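Local coordinates for pyridoxamine 5'-phosphate oxidase-related, FMN-binding protein (Paracoccus denitrificans, PDB 6VNA), which probably degrades c-type heme as a noncanonical heme oxygenase with the FMN-binding fold of the pyridoxamine 5'-phosphate oxidase family, at residues Gly75-Ala80 with His90-Ile95; Ala27-Leu32 with Leu40-Ala45; Ile133-Gly138 with Leu150-Met155; Ala56-Leu61 with Arg129-Glu134; Ala23-Ser28 with Leu113-Lys118. All blocks are in the same frame, centred on the assembly; numbering follows the deposited sequence.

Contact 1: Gly75-Ala80 with His90-Ile95; sequences GLLIAA and HARLSI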
# COMPACT_ATOMS: atom_id res chain seq x y z
N GLY A 75 -5.77 2.71 4.13
CA GLY A 75 -4.74 1.73 4.53
C GLY A 75 -3.33 2.23 4.25
O GLY A 75 -3.12 2.97 3.25
N LEU A 76 -2.38 1.89 5.12
CA LEU A 76 -0.93 2.11 4.86
C LEU A 76 -0.19 0.79 5.08
O LEU A 76 -0.50 0.11 6.10
CB LEU A 76 -0.35 3.15 5.82
CG LEU A 76 -0.88 4.57 5.71
CD1 LEU A 76 -0.45 5.39 6.92
CD2 LEU A 76 -0.41 5.22 4.43
N LEU A 77 0.70 0.45 4.14
CA LEU A 77 1.83 -0.49 4.32
C LEU A 77 3.13 0.31 4.48
O LEU A 77 3.46 1.13 3.59
CB LEU A 77 1.96 -1.41 3.12
CG LEU A 77 3.00 -2.53 3.29
CD1 LEU A 77 2.76 -3.29 4.60
CD2 LEU A 77 2.94 -3.50 2.11
N ILE A 78 3.85 0.06 5.55
CA ILE A 78 5.16 0.72 5.84
C ILE A 78 6.20 -0.39 5.99
O ILE A 78 6.06 -1.25 6.85
CB ILE A 78 4.99 1.61 7.09
CG1 ILE A 78 3.92 2.66 6.83
CG2 ILE A 78 6.31 2.23 7.51
CD1 ILE A 78 3.41 3.33 8.07
N ALA A 79 7.17 -0.43 5.09
CA ALA A 79 8.26 -1.42 5.09
C ALA A 79 9.55 -0.67 5.41
O ALA A 79 9.56 0.57 5.34
CB ALA A 79 8.32 -2.15 3.77
N ALA A 80 10.56 -1.42 5.85
CA ALA A 80 11.94 -0.95 6.07
C ALA A 80 12.57 -0.70 4.69
O ALA A 80 12.80 -1.69 3.96
CB ALA A 80 12.67 -1.99 6.87
N HIS A 90 11.54 -8.77 4.90
CA HIS A 90 11.60 -7.38 5.43
C HIS A 90 10.48 -7.20 6.44
O HIS A 90 9.40 -7.80 6.24
CB HIS A 90 11.43 -6.35 4.31
CG HIS A 90 12.47 -6.40 3.24
ND1 HIS A 90 12.49 -5.49 2.20
CD2 HIS A 90 13.54 -7.21 3.07
CE1 HIS A 90 13.51 -5.76 1.41
NE2 HIS A 90 14.18 -6.80 1.93
N ALA A 91 10.74 -6.42 7.50
CA ALA A 91 9.73 -6.06 8.52
C ALA A 91 8.76 -5.07 7.86
O ALA A 91 9.23 -4.19 7.07
CB ALA A 91 10.39 -5.48 9.75
N ARG A 92 7.48 -5.17 8.19
CA ARG A 92 6.45 -4.31 7.55
C ARG A 92 5.19 -4.24 8.41
O ARG A 92 4.77 -5.25 9.01
CB ARG A 92 6.08 -4.86 6.18
CG ARG A 92 5.59 -6.30 6.25
CD ARG A 92 6.18 -7.03 5.07
NE ARG A 92 5.56 -8.31 4.83
CZ ARG A 92 6.17 -9.48 4.81
NH1 ARG A 92 7.47 -9.59 5.08
NH2 ARG A 92 5.45 -10.55 4.55
N LEU A 93 4.62 -3.05 8.43
CA LEU A 93 3.48 -2.70 9.30
C LEU A 93 2.31 -2.29 8.39
O LEU A 93 2.55 -1.42 7.49
CB LEU A 93 3.92 -1.54 10.20
CG LEU A 93 2.80 -0.98 11.06
CD1 LEU A 93 2.31 -2.05 12.03
CD2 LEU A 93 3.27 0.28 11.79
N SER A 94 1.15 -2.94 8.55
CA SER A 94 -0.14 -2.59 7.89
C SER A 94 -0.95 -1.78 8.88
O SER A 94 -1.23 -2.31 9.96
CB SER A 94 -0.95 -3.79 7.50
OG SER A 94 -0.32 -4.52 6.46
N ILE A 95 -1.36 -0.58 8.50
CA ILE A 95 -2.27 0.24 9.34
C ILE A 95 -3.61 0.40 8.62
O ILE A 95 -3.59 0.60 7.41
CB ILE A 95 -1.61 1.58 9.66
CG1 ILE A 95 -0.37 1.34 10.52
CG2 ILE A 95 -2.60 2.53 10.31
CD1 ILE A 95 0.40 2.59 10.81
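The imidazole of H90 stands beside A80, its ND1 4.2 Å from A80 O. Its NE2 is hydrogen-bonded to G85 O, in the loop that joins the two strands. The other flat group, the R92 guanidinium, meets H90 O at its edge and in its plane, NH1 to O 2.9 Å. M88 O is a second acceptor for this NH1. R92 CG sits between the backbone N and the carbonyl carbon (chi1 57°), and a bend at chi2 leads the chain away from G75-A80. Only the base of R92 still packs across, CB to L77 CD1 4.0 Å. The same L77 CD1 lies 3.8 Å from S94 OG, whose bond goes to V41 O of the second subunit. On the other face I78 and I95 cross obliquely, CD1 to CD1 4.1 Å. L76 and I95 touch beside them, CB to CB 4.3 Å. Strands 73-79 and 92-101, consecutive in the chain, form an antiparallel pair of the curled sheet. L76 with I95 and I78 with L93 are the hydrogen-bonded pairs, and I95 N to L76 O is short at 2.6 Å. The bond from A80 N to A91 O is weak, at 3.3 Å. I78, L93 and I95 lean on L21 of helix 11-23, while L76 and I78 reach strand 39-48. The face of L77, A79 and S94 packs against T42 and R43 of the second subunit.

Contact 2: Ala27-Leu32 with Leu40-Ala45; sequences ASLGTL and LVTRIA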
# COMPACT_ATOMS: atom_id res chain seq x y z
N ALA A 27 5.40 5.14 1.63
CA ALA A 27 4.49 4.03 1.94
C ALA A 27 3.65 3.64 0.72
O ALA A 27 3.60 4.42 -0.27
CB ALA A 27 3.59 4.43 3.08
N SER A 28 3.00 2.48 0.82
CA SER A 28 1.86 2.11 -0.05
C SER A 28 0.58 2.60 0.62
O SER A 28 0.33 2.18 1.76
CB SER A 28 1.82 0.64 -0.31
OG SER A 28 3.01 0.20 -0.92
N LEU A 29 -0.19 3.46 -0.03
CA LEU A 29 -1.49 3.95 0.52
C LEU A 29 -2.63 3.22 -0.19
O LEU A 29 -2.62 3.13 -1.44
CB LEU A 29 -1.59 5.46 0.34
CG LEU A 29 -2.97 6.08 0.58
CD1 LEU A 29 -3.30 6.15 2.07
CD2 LEU A 29 -3.02 7.46 -0.05
N GLY A 30 -3.51 2.62 0.60
CA GLY A 30 -4.80 2.09 0.12
C GLY A 30 -5.92 3.12 0.25
O GLY A 30 -6.14 3.66 1.38
N THR A 31 -6.61 3.39 -0.85
CA THR A 31 -7.89 4.15 -0.86
C THR A 31 -9.00 3.37 -1.58
O THR A 31 -8.71 2.39 -2.32
CB THR A 31 -7.69 5.54 -1.45
OG1 THR A 31 -7.18 5.46 -2.79
CG2 THR A 31 -6.79 6.39 -0.57
N LEU A 32 -10.24 3.79 -1.35
CA LEU A 32 -11.42 3.18 -2.01
C LEU A 32 -11.67 3.94 -3.31
O LEU A 32 -11.88 5.16 -3.24
CB LEU A 32 -12.60 3.21 -1.04
CG LEU A 32 -12.43 2.34 0.20
CD1 LEU A 32 -13.59 2.51 1.15
CD2 LEU A 32 -12.27 0.88 -0.14
N LEU A 40 -7.65 1.14 -4.36
CA LEU A 40 -6.56 1.74 -5.17
C LEU A 40 -5.27 1.81 -4.33
O LEU A 40 -5.29 2.48 -3.26
CB LEU A 40 -6.99 3.14 -5.60
CG LEU A 40 -5.94 3.91 -6.40
CD1 LEU A 40 -5.62 3.17 -7.70
CD2 LEU A 40 -6.41 5.32 -6.68
N VAL A 41 -4.19 1.15 -4.76
CA VAL A 41 -2.90 1.09 -4.02
C VAL A 41 -1.89 1.94 -4.78
O VAL A 41 -1.59 1.59 -5.96
CB VAL A 41 -2.42 -0.35 -3.82
CG1 VAL A 41 -1.32 -0.42 -2.78
CG2 VAL A 41 -3.57 -1.27 -3.43
N THR A 42 -1.44 3.04 -4.16
CA THR A 42 -0.50 4.03 -4.74
C THR A 42 0.66 4.28 -3.76
O THR A 42 0.49 4.12 -2.55
CB THR A 42 -1.19 5.36 -5.08
OG1 THR A 42 -1.70 5.92 -3.87
CG2 THR A 42 -2.32 5.23 -6.07
N ARG A 43 1.81 4.68 -4.29
CA ARG A 43 3.02 4.98 -3.50
C ARG A 43 2.99 6.46 -3.13
O ARG A 43 2.80 7.26 -4.04
CB ARG A 43 4.30 4.66 -4.28
CG ARG A 43 5.55 4.94 -3.47
CD ARG A 43 6.78 4.49 -4.20
NE ARG A 43 7.03 3.07 -4.03
CZ ARG A 43 7.93 2.38 -4.71
NH1 ARG A 43 8.68 2.98 -5.63
NH2 ARG A 43 8.10 1.09 -4.47
N ILE A 44 3.22 6.77 -1.86
CA ILE A 44 3.17 8.17 -1.33
C ILE A 44 4.39 8.49 -0.46
O ILE A 44 4.96 7.59 0.17
CB ILE A 44 1.89 8.38 -0.52
CG1 ILE A 44 1.81 7.43 0.68
CG2 ILE A 44 0.67 8.26 -1.42
CD1 ILE A 44 1.03 7.99 1.85
N ALA A 45 4.72 9.77 -0.38
CA ALA A 45 5.62 10.32 0.66
C ALA A 45 4.84 10.27 1.97
O ALA A 45 3.67 10.67 1.99
CB ALA A 45 6.07 11.71 0.31
O HOH W 1 -4.33 5.00 -3.23
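A27-L32 and L40-A45 run antiparallel as the two arms of a hairpin, 4.5 Å apart at their axes' closest approach and at 142° to each other, with six backbone hydrogen bonds between them. I44 packs against L29: CD1 comes 3.9 Å from L29 CB, and CG2 touches L29 CD2. A27 CB lies next along the same face, 4.2 Å from I44 CG1. T31 and L40 lie side by side and point the same way, T31 OG1 to L40 CB 3.6 Å. A water bridges the polar atoms here. It donates to L40 O at 2.7 Å and is hydrogen-bonded to T31 OG1 and T42 OG1, each at 2.9 Å. Both threonines carry OG1 between the backbone N and the carbonyl carbon, which turns both to this water. T42 OG1 also has a weak bond to H64 ND1. On the opposite face S28 CB meets V41 CG1 at 4.1 Å. This face lies at the dimer interface, where S28 OG bonds S28 OG of the second subunit and R43 NH1 bonds A87 O of the second subunit. Helix 63-70 packs on the face of L29, T31 and L40. In the sheet, strand 73-79 flanks 26-32 and 54-59 flanks 39-48.

Contact 3: Ile133-Gly138 with Leu150-Met155; sequences IEPVSG and LTASDM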
# COMPACT_ATOMS: atom_id res chain seq x y z
N ILE A 133 -3.20 10.36 8.92
CA ILE A 133 -3.93 9.07 8.81
C ILE A 133 -3.97 8.49 10.21
O ILE A 133 -2.95 7.89 10.63
CB ILE A 133 -3.30 8.16 7.74
CG1 ILE A 133 -3.35 8.84 6.38
CG2 ILE A 133 -4.01 6.81 7.70
CD1 ILE A 133 -2.42 8.27 5.38
N GLU A 134 -5.07 8.73 10.92
CA GLU A 134 -5.25 8.38 12.34
C GLU A 134 -5.51 6.89 12.43
O GLU A 134 -6.46 6.39 11.84
CB GLU A 134 -6.38 9.19 12.96
CG GLU A 134 -6.09 10.68 13.02
CD GLU A 134 -7.29 11.54 13.40
OE1 GLU A 134 -8.39 10.97 13.54
OE2 GLU A 134 -7.12 12.78 13.53
N PRO A 135 -4.65 6.13 13.13
CA PRO A 135 -4.81 4.68 13.18
C PRO A 135 -5.96 4.24 14.07
O PRO A 135 -6.16 4.80 15.12
CB PRO A 135 -3.46 4.17 13.71
CG PRO A 135 -2.86 5.35 14.44
CD PRO A 135 -3.40 6.58 13.75
N VAL A 136 -6.66 3.21 13.60
CA VAL A 136 -7.65 2.40 14.35
C VAL A 136 -6.98 1.09 14.77
O VAL A 136 -7.05 0.76 15.97
CB VAL A 136 -8.89 2.14 13.46
CG1 VAL A 136 -9.87 1.17 14.09
CG2 VAL A 136 -9.59 3.44 13.09
N SER A 137 -6.37 0.36 13.82
CA SER A 137 -5.73 -0.96 14.04
C SER A 137 -4.47 -1.17 13.15
O SER A 137 -4.23 -0.37 12.22
CB SER A 137 -6.73 -2.06 13.83
OG SER A 137 -6.89 -2.35 12.45
N GLY A 138 -3.69 -2.20 13.46
CA GLY A 138 -2.39 -2.48 12.82
C GLY A 138 -2.09 -3.96 12.73
O GLY A 138 -2.47 -4.72 13.63
N LEU A 150 -2.11 -4.98 16.44
CA LEU A 150 -1.74 -3.78 17.22
C LEU A 150 -2.95 -2.85 17.35
O LEU A 150 -3.75 -2.76 16.40
CB LEU A 150 -0.59 -3.08 16.49
CG LEU A 150 0.71 -3.87 16.36
CD1 LEU A 150 1.70 -3.12 15.50
CD2 LEU A 150 1.32 -4.15 17.71
N THR A 151 -3.08 -2.18 18.49
CA THR A 151 -4.05 -1.09 18.73
C THR A 151 -3.38 0.20 18.29
O THR A 151 -2.19 0.14 17.90
CB THR A 151 -4.48 -1.00 20.20
OG1 THR A 151 -3.45 -0.35 20.95
CG2 THR A 151 -4.79 -2.36 20.80
N ALA A 152 -4.09 1.32 18.39
CA ALA A 152 -3.60 2.65 17.96
C ALA A 152 -2.57 3.15 18.98
O ALA A 152 -1.63 3.88 18.57
CB ALA A 152 -4.75 3.60 17.80
N SER A 153 -2.72 2.78 20.25
CA SER A 153 -1.77 3.14 21.34
C SER A 153 -0.42 2.44 21.08
O SER A 153 0.62 3.13 21.15
CB SER A 153 -2.34 2.81 22.70
OG SER A 153 -2.72 1.45 22.77
N ASP A 154 -0.47 1.15 20.74
CA ASP A 154 0.68 0.28 20.38
C ASP A 154 1.61 0.92 19.33
O ASP A 154 2.83 0.65 19.38
CB ASP A 154 0.19 -1.08 19.88
CG ASP A 154 -0.40 -1.98 20.96
OD1 ASP A 154 -0.31 -1.59 22.15
OD2 ASP A 154 -0.91 -3.07 20.61
N MET A 155 1.06 1.73 18.42
CA MET A 155 1.78 2.31 17.25
C MET A 155 2.30 3.73 17.55
O MET A 155 3.16 4.20 16.78
CB MET A 155 0.87 2.32 16.02
CG MET A 155 0.66 0.92 15.48
SD MET A 155 -0.34 0.84 13.99
CE MET A 155 -1.97 0.57 14.67
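M155 reaches across to the backbone of S137 and G138. Its CB points toward I133-G138, with CG anti to the carbonyl carbon (chi1 -72°). An extended chi2 carries the chain on to SD, which lies 4.1 Å from G138 CA. The bend at chi3 (-93°) then lays CE against the peptide that follows S137, 3.4 Å from S137 C. CE also touches P135 CB at 4.0 Å. G138 has no side chain, and this leaves room for the methyl group. A152 is the other apolar partner: its CB sits 3.3 Å from P135 O and 4.2 Å from P135 CG. At the far end the backbones pair as a short antiparallel hairpin. L150 N bonds G138 O at 2.8 Å from above the carbonyl plane; the return bond from G138 N to L150 O is weak. V136 and S137 both face L96 and form a classic beta bulge, where the chain turns from strand 128-135 into strand 137-141. Most polar side chains of L150-M155 serve their own turn. T151 N bonds D154 OD2 at 3.2 Å, T151 OG1 pairs with S153 OG, but D154 OD1 makes a salt bridge to R14 of helix 11-23. No side-chain hydrogen bond or salt bridge spans the two segments, so backbone bonds at G138 and the fit of methyl groups round P135 and S137 hold them together.

Contact 4: Ala56-Leu61 with Arg129-Glu134; sequences ALLAGL and RFWRIE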
# COMPACT_ATOMS: atom_id res chain seq x y z
N ALA A 56 0.77 12.04 5.55
CA ALA A 56 0.95 11.80 4.11
C ALA A 56 1.04 13.16 3.43
O ALA A 56 0.48 14.12 3.98
CB ALA A 56 -0.21 10.96 3.61
N LEU A 57 1.76 13.26 2.33
CA LEU A 57 1.79 14.48 1.49
C LEU A 57 1.31 14.08 0.08
O LEU A 57 2.04 13.34 -0.62
CB LEU A 57 3.22 15.04 1.50
CG LEU A 57 3.48 16.30 0.68
CD1 LEU A 57 2.60 17.45 1.12
CD2 LEU A 57 4.94 16.72 0.77
N LEU A 58 0.09 14.50 -0.29
CA LEU A 58 -0.56 14.08 -1.56
C LEU A 58 -0.75 15.30 -2.45
O LEU A 58 -0.98 16.39 -1.91
CB LEU A 58 -1.91 13.43 -1.24
CG LEU A 58 -1.88 12.28 -0.23
CD1 LEU A 58 -3.24 11.64 -0.10
CD2 LEU A 58 -0.86 11.23 -0.61
N ALA A 59 -0.63 15.11 -3.77
CA ALA A 59 -1.13 16.02 -4.83
C ALA A 59 -2.66 16.09 -4.68
O ALA A 59 -3.33 15.04 -4.81
CB ALA A 59 -0.72 15.52 -6.19
N GLY A 60 -3.18 17.28 -4.38
CA GLY A 60 -4.57 17.51 -3.96
C GLY A 60 -5.63 16.98 -4.93
O GLY A 60 -6.75 16.78 -4.45
N LEU A 61 -5.32 16.78 -6.22
CA LEU A 61 -6.32 16.36 -7.25
C LEU A 61 -5.95 15.04 -7.93
O LEU A 61 -6.68 14.64 -8.83
CB LEU A 61 -6.44 17.49 -8.28
CG LEU A 61 -7.22 18.70 -7.80
CD1 LEU A 61 -7.44 19.66 -8.94
CD2 LEU A 61 -8.56 18.30 -7.19
N ARG A 129 -0.75 18.75 -0.39
CA ARG A 129 -1.48 18.86 0.88
C ARG A 129 -1.10 17.75 1.86
O ARG A 129 -0.99 16.57 1.44
CB ARG A 129 -2.98 18.70 0.64
CG ARG A 129 -3.67 19.90 0.03
CD ARG A 129 -5.15 19.56 -0.02
NE ARG A 129 -5.84 19.73 1.25
CZ ARG A 129 -7.12 19.43 1.47
NH1 ARG A 129 -7.88 18.92 0.51
NH2 ARG A 129 -7.64 19.64 2.67
N PHE A 130 -1.07 18.10 3.14
CA PHE A 130 -0.83 17.17 4.26
C PHE A 130 -2.15 16.56 4.70
O PHE A 130 -3.12 17.32 4.87
CB PHE A 130 -0.13 17.88 5.42
CG PHE A 130 1.31 18.23 5.14
CD1 PHE A 130 2.31 17.28 5.24
CD2 PHE A 130 1.65 19.52 4.75
CE1 PHE A 130 3.63 17.61 4.99
CE2 PHE A 130 2.97 19.85 4.50
CZ PHE A 130 3.96 18.89 4.61
N TRP A 131 -2.15 15.24 4.90
CA TRP A 131 -3.22 14.41 5.53
C TRP A 131 -2.65 13.62 6.72
O TRP A 131 -1.67 12.87 6.49
CB TRP A 131 -3.77 13.42 4.51
CG TRP A 131 -4.48 14.02 3.34
CD1 TRP A 131 -3.94 14.59 2.22
CD2 TRP A 131 -5.90 14.02 3.15
NE1 TRP A 131 -4.94 14.98 1.37
CE2 TRP A 131 -6.15 14.64 1.91
CE3 TRP A 131 -6.97 13.56 3.93
CZ2 TRP A 131 -7.44 14.82 1.42
CZ3 TRP A 131 -8.25 13.74 3.45
CH2 TRP A 131 -8.47 14.35 2.21
N ARG A 132 -3.26 13.72 7.90
CA ARG A 132 -3.00 12.80 9.03
C ARG A 132 -3.81 11.53 8.79
O ARG A 132 -5.00 11.65 8.49
CB ARG A 132 -3.41 13.43 10.37
CG ARG A 132 -2.50 14.57 10.81
CD ARG A 132 -3.11 15.35 11.96
NE ARG A 132 -3.46 14.50 13.09
CZ ARG A 132 -2.65 14.19 14.10
NH1 ARG A 132 -1.40 14.63 14.13
NH2 ARG A 132 -3.09 13.42 15.07
N ILE A 133 -3.20 10.36 8.92
CA ILE A 133 -3.93 9.07 8.81
C ILE A 133 -3.97 8.49 10.21
O ILE A 133 -2.95 7.89 10.63
CB ILE A 133 -3.30 8.16 7.74
CG1 ILE A 133 -3.35 8.84 6.38
CG2 ILE A 133 -4.01 6.81 7.70
CD1 ILE A 133 -2.42 8.27 5.38
N GLU A 134 -5.07 8.73 10.92
CA GLU A 134 -5.25 8.38 12.34
C GLU A 134 -5.51 6.89 12.43
O GLU A 134 -6.46 6.39 11.84
CB GLU A 134 -6.38 9.19 12.96
CG GLU A 134 -6.09 10.68 13.02
CD GLU A 134 -7.29 11.54 13.40
OE1 GLU A 134 -8.39 10.97 13.54
OE2 GLU A 134 -7.12 12.78 13.53
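L57 extends its CG anti to the backbone N (chi1 180°), while F130 turns its CG anti to the carbonyl carbon, and together these torsions put a leucine methyl over the phenyl ring. L57 CD1 stands 3.9 Å from the F130 ring centroid, only 7° off the ring normal, a well-centred CH-pi contact. A second one lies on the other face of the sheet. There L58 CD1 is 4.2 Å from the centroid of the W131 five-membered ring, 27° off its normal, and the two side chains cross at about a right angle. The methyl comes closest to W131 CD1, at 3.8 Å. A56 CB fills the space next to W131, 3.9 Å from I133 CD1. The backbones pair antiparallel. A56 N donates to W131 O at 2.7 Å, and R129 N to L58 O at 2.8 Å. F130 also meets W112 edge-to-face. With an alanine in place of F130, L57 CD1 would probably lose the ring face it rests on and W112 its edge-to-face partner, leaving a gap on this side of the sheet. W131 and L58 share L68 of helix 63-70 on their side. Strand 54-59 also pairs with 39-48, and strand 128-135 with 92-101. This pairing closes the ring of antiparallel strands, consistent with the split barrel of the pyridoxamine 5'-phosphate oxidase family.

Contact 5: Ala23-Ser28 with Leu113-Lys118; sequences AARHAS and LERDPK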
# COMPACT_ATOMS: atom_id res chain seq x y z
N ALA A 23 11.22 5.68 11.03
CA ALA A 23 12.15 5.55 9.88
C ALA A 23 11.45 5.82 8.54
O ALA A 23 12.17 6.07 7.56
CB ALA A 23 12.79 4.19 9.91
N ALA A 24 10.12 5.77 8.49
CA ALA A 24 9.29 5.84 7.25
C ALA A 24 9.47 7.17 6.51
O ALA A 24 9.29 8.22 7.12
CB ALA A 24 7.84 5.63 7.61
N ARG A 25 9.81 7.12 5.23
CA ARG A 25 9.81 8.29 4.31
C ARG A 25 8.76 8.09 3.19
O ARG A 25 8.31 9.08 2.63
CB ARG A 25 11.24 8.51 3.78
CG ARG A 25 12.27 8.80 4.87
CD ARG A 25 11.94 10.07 5.65
NE ARG A 25 12.87 10.44 6.71
CZ ARG A 25 12.83 10.00 7.97
NH1 ARG A 25 11.90 9.14 8.35
NH2 ARG A 25 13.73 10.42 8.84
N HIS A 26 8.38 6.86 2.87
CA HIS A 26 7.40 6.51 1.82
C HIS A 26 6.52 5.39 2.32
O HIS A 26 6.90 4.76 3.31
CB HIS A 26 8.10 6.09 0.52
CG HIS A 26 9.06 7.12 0.04
ND1 HIS A 26 8.64 8.29 -0.55
CD2 HIS A 26 10.42 7.17 0.09
CE1 HIS A 26 9.70 9.03 -0.85
NE2 HIS A 26 10.80 8.36 -0.47
N ALA A 27 5.40 5.14 1.63
CA ALA A 27 4.49 4.03 1.94
C ALA A 27 3.65 3.64 0.72
O ALA A 27 3.60 4.42 -0.27
CB ALA A 27 3.59 4.43 3.08
N SER A 28 3.00 2.48 0.82
CA SER A 28 1.86 2.11 -0.05
C SER A 28 0.58 2.60 0.62
O SER A 28 0.33 2.18 1.76
CB SER A 28 1.82 0.64 -0.31
OG SER A 28 3.01 0.20 -0.92
N LEU A 113 11.28 18.39 5.47
CA LEU A 113 12.46 18.55 4.58
C LEU A 113 13.73 18.03 5.28
O LEU A 113 14.52 17.31 4.63
CB LEU A 113 12.60 20.01 4.14
CG LEU A 113 13.33 20.20 2.80
CD1 LEU A 113 12.53 19.58 1.66
CD2 LEU A 113 13.59 21.68 2.53
N GLU A 114 13.90 18.35 6.57
CA GLU A 114 15.04 17.82 7.36
C GLU A 114 15.08 16.30 7.16
O GLU A 114 16.20 15.76 7.00
CB GLU A 114 14.92 18.23 8.83
CG GLU A 114 15.17 19.72 9.04
CD GLU A 114 15.07 20.18 10.49
OE1 GLU A 114 15.74 19.57 11.35
OE2 GLU A 114 14.29 21.14 10.75
N ARG A 115 13.91 15.65 7.10
CA ARG A 115 13.79 14.17 7.06
C ARG A 115 13.76 13.66 5.61
O ARG A 115 14.19 12.52 5.37
CB ARG A 115 12.58 13.75 7.90
CG ARG A 115 12.75 14.07 9.38
CD ARG A 115 11.45 14.06 10.17
NE ARG A 115 10.88 12.72 10.25
CZ ARG A 115 11.12 11.82 11.20
NH1 ARG A 115 11.96 12.09 12.18
NH2 ARG A 115 10.52 10.64 11.15
N ASP A 116 13.32 14.49 4.66
CA ASP A 116 13.27 14.12 3.22
C ASP A 116 13.62 15.36 2.40
O ASP A 116 12.73 16.13 2.04
CB ASP A 116 11.91 13.54 2.86
CG ASP A 116 11.85 12.84 1.51
OD1 ASP A 116 12.91 12.74 0.86
OD2 ASP A 116 10.74 12.39 1.13
N PRO A 117 14.93 15.61 2.12
CA PRO A 117 15.36 16.77 1.33
C PRO A 117 14.77 16.80 -0.10
O PRO A 117 14.20 17.81 -0.48
CB PRO A 117 16.89 16.63 1.28
CG PRO A 117 17.24 15.74 2.45
CD PRO A 117 16.06 14.80 2.59
N LYS A 118 14.91 15.68 -0.82
CA LYS A 118 14.30 15.42 -2.16
C LYS A 118 12.89 16.03 -2.26
O LYS A 118 12.53 16.50 -3.36
CB LYS A 118 14.25 13.91 -2.43
CG LYS A 118 13.51 13.47 -3.69
CD LYS A 118 12.01 13.21 -3.51
CE LYS A 118 11.67 11.94 -2.76
NZ LYS A 118 10.38 12.06 -2.04
O HOH W 2 8.63 8.99 9.61
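R25 and R115 join the start of strand 26-32 to the C-terminal end of helix 108-115 at the protein surface. R25 NE donates to R115 O at 2.8 Å, with the carbonyl oxygen at the edge of the guanidinium and the donor well above the carbonyl plane. The two guanidinium groups lie face over face, their planes 30° apart. R25 NH2 lies over the centre of the R115 group, and R25 NH1 comes 3.5 Å from R115 NH2. The salt bridge of R115 NH1 to E22 probably eases this meeting of like charges. D116 is the first residue to leave helix 108-115. Its OD2 makes a salt bridge with K118 NZ at 3.2 Å, on the syn side of the carboxylate. K118 NZ in turn sits at the edge of the H26 ring, 3.3 Å from CE1. With R25 cut back to an alanine, R115 O would probably lose this donor and the face of the R115 guanidinium its cover. R25 NH1 bonds A24 O at 3.0 Å and also E22 O, so the arginine ties its own helix exit to the end of helix 108-115. A water lies 2.7 Å from A24 O and accepts from R115 NH2 at 2.9 Å.

Contacts 1, 2 and 4 are strand pairings of one curled antiparallel sheet. Contacts 1 and 2, centres about 12 Å apart, are joined by strands 73-79 and 26-32, with G75 O 2.7 Å from G30 N. Contact 2 passes to contact 4 through A45 O and L57 N, 3.2 Å apart. Contact 3 shares I133 and E134 with contact 4, and its M155 SD lies 3.5 Å from I95 CG1 of contact 1. Contact 5 shares A27 and S28 with contact 2 but stays about 7 Å from contacts 3 and 4 at the nearest atoms. Contacts 1, 2 and 5 also touch the second subunit. No heme or FMN lies among the residues described, so none of the contacts can be assigned to a cofactor site.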